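Local coordinates for protein transcriptional activator TenA-1 (PDB 2QZC) that is a putative TenA-like thiaminase, probably acting on thiamin or a related pyrimidine compound, at residues Y51-D54 and M55-L59; T116-L119 and Y120-N124; K129-V132 and A133-C137. All blocks are in the same frame, centred on the assembly; numbering follows the deposited sequence.

Contact 1 of 3, residues Y51-D54 and M55-L59; sequences YVED and MLRAL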
loop_
_atom_site.group_PDB
_atom_site.type_symbol
_atom_site.label_atom_id
_atom_site.label_comp_id
_atom_site.label_asym_id
_atom_site.label_seq_id
_atom_site.Cartn_x
_atom_site.Cartn_y
_atom_site.Cartn_z
ATOM N N TYR A 51 9.818 4.735 -13.721
ATOM C CA TYR A 51 10.094 3.515 -13.008
ATOM C C TYR A 51 9.499 3.479 -11.597
ATOM O O TYR A 51 8.868 2.487 -11.173
ATOM C CB TYR A 51 11.638 3.283 -12.918
ATOM C CG TYR A 51 12.050 2.154 -12.047
ATOM C CD1 TYR A 51 12.171 0.865 -12.559
ATOM C CD2 TYR A 51 12.327 2.342 -10.667
ATOM C CE1 TYR A 51 12.542 -0.208 -11.730
ATOM C CE2 TYR A 51 12.701 1.295 -9.872
ATOM C CZ TYR A 51 12.817 -0.001 -10.406
ATOM O OH TYR A 51 13.212 -1.121 -9.658
ATOM N N VAL A 52 9.738 4.542 -10.833
ATOM C CA VAL A 52 9.315 4.579 -9.411
ATOM C C VAL A 52 7.820 4.435 -9.258
ATOM O O VAL A 52 7.348 3.752 -8.330
ATOM C CB VAL A 52 9.815 5.833 -8.685
ATOM C CG1 VAL A 52 9.130 6.027 -7.312
ATOM C CG2 VAL A 52 11.315 5.720 -8.514
ATOM N N GLU A 53 7.042 5.030 -10.159
ATOM C CA GLU A 53 5.590 4.878 -10.054
ATOM C C GLU A 53 5.191 3.406 -10.294
ATOM O O GLU A 53 4.345 2.835 -9.595
ATOM C CB GLU A 53 4.852 5.811 -11.020
ATOM C CG GLU A 53 3.330 5.701 -10.818
ATOM C CD GLU A 53 2.505 6.562 -11.743
ATOM O OE1 GLU A 53 3.025 7.571 -12.224
ATOM O OE2 GLU A 53 1.323 6.235 -11.978
ATOM N N ASP A 54 5.760 2.774 -11.324
ATOM C CA ASP A 54 5.469 1.348 -11.549
ATOM C C ASP A 54 5.957 0.468 -10.403
ATOM O O ASP A 54 5.298 -0.498 -10.023
ATOM C CB ASP A 54 6.126 0.889 -12.868
ATOM C CG ASP A 54 5.427 1.409 -14.100
ATOM O OD1 ASP A 54 4.175 1.337 -14.165
ATOM O OD2 ASP A 54 6.142 1.825 -15.031
HETATM N N MSE A 55 7.121 0.776 -9.862
HETATM C CA MSE A 55 7.680 0.047 -8.689
HETATM C C MSE A 55 6.716 0.120 -7.494
HETATM O O MSE A 55 6.477 -0.881 -6.822
HETATM C CB MSE A 55 9.030 0.663 -8.313
HETATM C CG MSE A 55 9.770 -0.028 -7.255
HETATM SE SE MSE A 55 11.074 1.180 -6.373
HETATM C CE MSE A 55 9.840 2.188 -5.286
ATOM N N LEU A 56 6.156 1.295 -7.259
ATOM C CA LEU A 56 5.198 1.468 -6.157
ATOM C C LEU A 56 3.932 0.678 -6.432
ATOM O O LEU A 56 3.373 0.016 -5.516
ATOM C CB LEU A 56 4.861 2.935 -5.946
ATOM C CG LEU A 56 5.966 3.797 -5.368
ATOM C CD1 LEU A 56 5.603 5.261 -5.451
ATOM C CD2 LEU A 56 6.253 3.426 -3.939
ATOM N N ARG A 57 3.432 0.720 -7.688
ATOM C CA ARG A 57 2.246 -0.079 -8.006
ATOM C C ARG A 57 2.485 -1.568 -7.798
ATOM O O ARG A 57 1.639 -2.312 -7.242
ATOM C CB ARG A 57 1.745 0.240 -9.403
ATOM C CG ARG A 57 1.213 1.672 -9.522
ATOM C CD ARG A 57 0.770 1.916 -10.960
ATOM N NE ARG A 57 0.312 3.290 -11.201
ATOM C CZ ARG A 57 -0.906 3.753 -10.900
ATOM N NH1 ARG A 57 -1.796 2.979 -10.354
ATOM N NH2 ARG A 57 -1.246 5.007 -11.175
ATOM N N ALA A 58 3.646 -2.041 -8.237
ATOM C CA ALA A 58 4.028 -3.450 -8.041
ATOM C C ALA A 58 4.152 -3.804 -6.553
ATOM O O ALA A 58 3.643 -4.836 -6.120
ATOM C CB ALA A 58 5.346 -3.717 -8.803
ATOM N N LEU A 59 4.744 -2.911 -5.775
ATOM C CA LEU A 59 4.816 -3.099 -4.300
ATOM C C LEU A 59 3.424 -3.258 -3.689
ATOM O O LEU A 59 3.198 -4.131 -2.850
ATOM C CB LEU A 59 5.520 -1.928 -3.608
ATOM C CG LEU A 59 5.533 -1.869 -2.069
ATOM C CD1 LEU A 59 6.178 -3.133 -1.526
ATOM C CD2 LEU A 59 6.215 -0.584 -1.631
HETATM O O HOH W 1 2.644 3.607 -13.453
#
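Glu53 and Arg57, one helical turn apart, lie side by side and join in a salt bridge in which a single carboxylate oxygen does the work. Glu53 OE2 accepts from Arg57 NH2 at 3.0 Å and, through its anti lone pair, from Arg57 NE at 3.2 Å. The oxygen sits in the guanidinium plane, although carboxylate and guanidinium are turned 41° against each other. An extended Glu53, its CG anti to the backbone N (chi1 -176°), runs up beside Arg57 to place OE2 there, while OE1 turns to Arg100. Residues 51-59 belong to helix 38-63 of the haem-oxygenase-like helical fold, and Arg57 also lies at the subunit boundary, its NH1 bonded to the carbonyls of Ser64 and Gly66 of the second subunit. A leucine in place of Arg57 would remove both sets of N-H donors, and would probably leave the Glu53 carboxylate without its mate on this side and weaken the tie to the second subunit. A water gives a hydrogen bond to Asp54 OD1 at 2.8 Å and weakly accepts from Arg57 NE; OD1 also bonds to Tyr120 OH and OD2 to Tyr108 OH. Elsewhere round the helix, selenomethionine Met55 meets Tyr51 in a Met-aromatic contact, SE lying obliquely to the ring, 3.9 Å from CE2.

Contact 2 of 3, residues T116-L119 and Y120-N124; sequences TRHL and YYYAN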
loop_
_atom_site.group_PDB
_atom_site.type_symbol
_atom_site.label_atom_id
_atom_site.label_comp_id
_atom_site.label_asym_id
_atom_site.label_seq_id
_atom_site.Cartn_x
_atom_site.Cartn_y
_atom_site.Cartn_z
ATOM N N THR A 116 10.359 -2.664 -15.423
ATOM C CA THR A 116 9.055 -2.470 -14.766
ATOM C C THR A 116 8.137 -3.678 -14.966
ATOM O O THR A 116 7.455 -4.093 -14.037
ATOM C CB THR A 116 8.392 -1.152 -15.184
ATOM O OG1 THR A 116 8.125 -1.178 -16.591
ATOM C CG2 THR A 116 9.225 0.066 -14.773
ATOM N N ARG A 117 8.085 -4.240 -16.187
ATOM C CA ARG A 117 7.239 -5.411 -16.415
ATOM C C ARG A 117 7.699 -6.633 -15.623
ATOM O O ARG A 117 6.871 -7.477 -15.210
ATOM C CB ARG A 117 7.025 -5.681 -17.915
ATOM C CG ARG A 117 5.880 -4.905 -18.515
ATOM C CD ARG A 117 5.948 -3.413 -18.322
ATOM N NE ARG A 117 4.811 -2.738 -18.938
ATOM C CZ ARG A 117 4.496 -1.464 -18.727
ATOM N NH1 ARG A 117 5.219 -0.688 -17.938
ATOM N NH2 ARG A 117 3.463 -0.964 -19.371
ATOM N N HIS A 118 9.003 -6.742 -15.393
ATOM C CA HIS A 118 9.612 -7.798 -14.529
ATOM C C HIS A 118 9.050 -7.683 -13.093
ATOM O O HIS A 118 8.603 -8.662 -12.500
ATOM C CB HIS A 118 11.138 -7.593 -14.583
ATOM C CG HIS A 118 11.966 -8.341 -13.576
ATOM N ND1 HIS A 118 12.224 -9.697 -13.647
ATOM C CD2 HIS A 118 12.707 -7.863 -12.546
ATOM C CE1 HIS A 118 13.085 -10.005 -12.688
ATOM N NE2 HIS A 118 13.401 -8.916 -12.021
ATOM N N LEU A 119 9.057 -6.467 -12.528
ATOM C CA LEU A 119 8.522 -6.255 -11.158
ATOM C C LEU A 119 7.041 -6.602 -11.104
ATOM O O LEU A 119 6.604 -7.248 -10.167
ATOM C CB LEU A 119 8.762 -4.824 -10.669
ATOM C CG LEU A 119 10.226 -4.424 -10.534
ATOM C CD1 LEU A 119 10.280 -2.963 -10.051
ATOM C CD2 LEU A 119 10.981 -5.337 -9.569
ATOM N N TYR A 120 6.253 -6.151 -12.104
ATOM C CA TYR A 120 4.843 -6.498 -12.094
ATOM C C TYR A 120 4.611 -7.998 -12.160
ATOM O O TYR A 120 3.674 -8.519 -11.505
ATOM C CB TYR A 120 4.078 -5.808 -13.247
ATOM C CG TYR A 120 3.768 -4.331 -13.087
ATOM C CD1 TYR A 120 2.839 -3.915 -12.154
ATOM C CD2 TYR A 120 4.363 -3.339 -13.898
ATOM C CE1 TYR A 120 2.488 -2.591 -12.053
ATOM C CE2 TYR A 120 4.011 -2.009 -13.797
ATOM C CZ TYR A 120 3.104 -1.629 -12.820
ATOM O OH TYR A 120 2.746 -0.307 -12.747
ATOM N N TYR A 121 5.384 -8.703 -12.985
ATOM C CA TYR A 121 5.215 -10.133 -13.170
ATOM C C TYR A 121 5.298 -10.847 -11.828
ATOM O O TYR A 121 4.390 -11.638 -11.476
ATOM C CB TYR A 121 6.247 -10.678 -14.183
ATOM C CG TYR A 121 6.202 -12.190 -14.282
ATOM C CD1 TYR A 121 5.197 -12.801 -14.980
ATOM C CD2 TYR A 121 7.147 -12.987 -13.691
ATOM C CE1 TYR A 121 5.101 -14.197 -15.061
ATOM C CE2 TYR A 121 7.061 -14.386 -13.760
ATOM C CZ TYR A 121 6.046 -14.978 -14.464
ATOM O OH TYR A 121 5.965 -16.359 -14.537
ATOM N N TYR A 122 6.344 -10.581 -11.079
ATOM C CA TYR A 122 6.522 -11.256 -9.786
ATOM C C TYR A 122 5.545 -10.766 -8.725
ATOM O O TYR A 122 5.038 -11.566 -7.942
ATOM C CB TYR A 122 8.001 -11.201 -9.327
ATOM C CG TYR A 122 8.824 -12.088 -10.217
ATOM C CD1 TYR A 122 8.620 -13.462 -10.215
ATOM C CD2 TYR A 122 9.744 -11.553 -11.115
ATOM C CE1 TYR A 122 9.337 -14.293 -11.114
ATOM C CE2 TYR A 122 10.443 -12.370 -11.999
ATOM C CZ TYR A 122 10.231 -13.717 -11.976
ATOM O OH TYR A 122 10.892 -14.551 -12.875
ATOM N N ALA A 123 5.193 -9.487 -8.776
ATOM C CA ALA A 123 4.166 -8.958 -7.826
ATOM C C ALA A 123 2.845 -9.647 -8.009
ATOM O O ALA A 123 2.141 -9.938 -7.015
ATOM C CB ALA A 123 3.982 -7.499 -8.005
ATOM N N ASN A 124 2.478 -9.943 -9.250
ATOM C CA ASN A 124 1.222 -10.659 -9.523
ATOM C C ASN A 124 1.223 -12.131 -9.133
ATOM O O ASN A 124 0.123 -12.756 -9.047
ATOM C CB ASN A 124 0.820 -10.467 -10.976
ATOM C CG ASN A 124 0.207 -9.086 -11.218
ATOM O OD1 ASN A 124 -0.821 -8.799 -10.671
ATOM N ND2 ASN A 124 0.744 -8.352 -12.156
#
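The rings of His118 and Tyr122, four residues apart on helix 110-125 of the haem-oxygenase-like helical fold, form an offset edge-to-face pair, with the CD2-CE2 edge of Tyr122 turned to the imidazole. Their planes stand at 84° and their centroids are 5.4 Å apart. Tyr122 CE2 comes 3.6 Å from His118 ND1, and that nitrogen lies in the plane of the tyrosine ring. One face of Tyr122 is taken by Tyr121, whose CD2 sits 3.5 Å above the plane and over the ring centre; in turn, Tyr122 CD2 lies at the edge of the Tyr121 ring. The edge of Tyr122 is thus set against the face of the imidazole, whose NE2 bonds to Ser195 OG of helix 186-208, which should help to fix its rotation. With CG anti to the backbone N (chi1 168°), the imidazole is brought back within touch of the Tyr122 edge, although CB leads away. The phenol groups of Tyr121 and Tyr122 both bond to glycerol, probably from the crystallisation liquor. Tyr120 lies against the carbonyl of Thr116, which accepts a straight bond from Tyr120 N at 3.1 Å and is also met by the ring, with Tyr120 CD2 3.2 Å from Thr116 O.

Contact 3 of 3, residues K129-V132 and A133-C137; sequences KFLV and AWTPC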
loop_
_atom_site.group_PDB
_atom_site.type_symbol
_atom_site.label_atom_id
_atom_site.label_comp_id
_atom_site.label_asym_id
_atom_site.label_seq_id
_atom_site.Cartn_x
_atom_site.Cartn_y
_atom_site.Cartn_z
ATOM N N LYS A 129 8.825 -13.624 -4.165
ATOM C CA LYS A 129 9.483 -13.397 -5.467
ATOM C C LYS A 129 9.606 -11.907 -5.763
ATOM O O LYS A 129 10.644 -11.451 -6.236
ATOM C CB LYS A 129 8.729 -14.122 -6.576
ATOM C CG LYS A 129 8.782 -15.643 -6.468
ATOM C CD LYS A 129 8.094 -16.340 -7.610
ATOM C CE LYS A 129 8.136 -17.856 -7.418
ATOM N NZ LYS A 129 7.353 -18.540 -8.472
ATOM N N PHE A 130 8.545 -11.142 -5.516
ATOM C CA PHE A 130 8.623 -9.703 -5.703
ATOM C C PHE A 130 9.690 -9.086 -4.808
ATOM O O PHE A 130 10.487 -8.250 -5.239
ATOM C CB PHE A 130 7.283 -9.001 -5.477
ATOM C CG PHE A 130 7.414 -7.498 -5.426
ATOM C CD1 PHE A 130 7.583 -6.776 -6.602
ATOM C CD2 PHE A 130 7.559 -6.811 -4.191
ATOM C CE1 PHE A 130 7.786 -5.402 -6.560
ATOM C CE2 PHE A 130 7.790 -5.448 -4.174
ATOM C CZ PHE A 130 7.898 -4.765 -5.350
ATOM N N LEU A 131 9.683 -9.453 -3.524
ATOM C CA LEU A 131 10.635 -8.906 -2.552
ATOM C C LEU A 131 12.075 -9.124 -2.979
ATOM O O LEU A 131 12.876 -8.195 -2.927
ATOM C CB LEU A 131 10.324 -9.496 -1.151
ATOM C CG LEU A 131 11.156 -9.033 -0.002
ATOM C CD1 LEU A 131 11.140 -7.512 0.203
ATOM C CD2 LEU A 131 10.655 -9.805 1.242
ATOM N N VAL A 132 12.389 -10.329 -3.444
ATOM C CA VAL A 132 13.716 -10.614 -3.947
ATOM C C VAL A 132 13.993 -9.763 -5.206
ATOM O O VAL A 132 15.096 -9.188 -5.337
ATOM C CB VAL A 132 13.949 -12.118 -4.169
ATOM C CG1 VAL A 132 15.232 -12.420 -4.887
ATOM C CG2 VAL A 132 13.897 -12.844 -2.797
ATOM N N ALA A 133 13.008 -9.653 -6.118
ATOM C CA ALA A 133 13.197 -8.845 -7.325
ATOM C C ALA A 133 13.412 -7.372 -7.055
ATOM O O ALA A 133 14.053 -6.688 -7.837
ATOM C CB ALA A 133 11.997 -9.032 -8.251
ATOM N N TRP A 134 12.834 -6.873 -5.972
ATOM C CA TRP A 134 12.859 -5.473 -5.574
ATOM C C TRP A 134 14.101 -5.083 -4.772
ATOM O O TRP A 134 14.475 -3.917 -4.733
ATOM C CB TRP A 134 11.595 -5.243 -4.713
ATOM C CG TRP A 134 11.284 -3.856 -4.309
ATOM C CD1 TRP A 134 11.402 -2.734 -5.064
ATOM C CD2 TRP A 134 10.755 -3.433 -3.041
ATOM N NE1 TRP A 134 10.944 -1.643 -4.358
ATOM C CE2 TRP A 134 10.544 -2.030 -3.115
ATOM C CE3 TRP A 134 10.414 -4.113 -1.870
ATOM C CZ2 TRP A 134 10.059 -1.269 -2.006
ATOM C CZ3 TRP A 134 9.903 -3.373 -0.782
ATOM C CH2 TRP A 134 9.727 -1.985 -0.878
ATOM N N THR A 135 14.774 -6.054 -4.157
ATOM C CA THR A 135 15.895 -5.765 -3.247
ATOM C C THR A 135 17.083 -5.091 -3.925
ATOM O O THR A 135 17.609 -4.155 -3.357
ATOM C CB THR A 135 16.275 -7.017 -2.460
ATOM O OG1 THR A 135 15.155 -7.368 -1.639
ATOM C CG2 THR A 135 17.468 -6.726 -1.537
ATOM N N PRO A 136 17.483 -5.506 -5.161
ATOM C CA PRO A 136 18.632 -4.797 -5.770
ATOM C C PRO A 136 18.466 -3.290 -5.920
ATOM O O PRO A 136 19.378 -2.522 -5.579
ATOM C CB PRO A 136 18.774 -5.512 -7.116
ATOM C CG PRO A 136 18.314 -6.924 -6.798
ATOM C CD PRO A 136 17.118 -6.706 -5.945
ATOM N N CYS A 137 17.302 -2.840 -6.375
ATOM C CA CYS A 137 17.020 -1.434 -6.507
ATOM C C CYS A 137 17.113 -0.707 -5.159
ATOM O O CYS A 137 17.794 0.305 -5.021
ATOM C CB CYS A 137 15.621 -1.295 -7.071
ATOM S SG CYS A 137 15.043 0.317 -7.049
#
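The regular pattern of helix 127-148 runs through Ala133 N to Lys129 O and Trp134 N to Phe130 O (2.8 Å), then weakens at Thr135 and breaks at Pro136, whose nitrogen has no hydrogen to give to Val132 O. Pro136 CD instead lies 3.3 Å from Val132 O, which takes a weak bond from Thr135 N. Leu131 O is shared: Thr135 OG1 donates to it at 2.7 Å, and the backbone nitrogens of Thr135 and Trp134 add weak bonds. With OG1 beside its own backbone N (chi1 -64°), the buried threonine hydroxyl turns back to make that bond. Phe130 and Trp134 pack with their planes 28° apart but slid so far that the rings barely overlap. Phe130 CE2 hangs over one face of the indole toward its rim, and Phe130 CZ comes 3.7 Å from Trp134 CG. Trp134 CB, for its part, makes a CH-pi contact over the face of the phenylalanine ring, 4.1 Å from its centroid. At the edge of the indole, Leu131 CD1 is 4.0 Å from Trp134 CE3. The missing backbone bonds at Pro136 and Cys137 make this a proline kink, in a buried part of helix 127-148 of the haem-oxygenase-like fold.

The three contacts follow one another along the chain on three helices, contact 1 on 38-63, contact 2 on 110-125 and contact 3 on 127-148, the last two successive in sequence. Their centres are about 9 Å (contacts 1 and 2), 10 Å (2 and 3) and 12 Å (1 and 3) apart, and each touches the others. Asp54 OD1 and Tyr120 OH, 2.6 Å apart, probably share a hydrogen bond between contacts 1 and 2. Packing contacts make up the rest: Ala58 and Leu59 meet Phe130, Met55 SE lies against the indole NE1 of Trp134, and Leu119 lies on Ala133. Together they join three helices of the haem-oxygenase-like bundle, and contact 1 also reaches the second subunit.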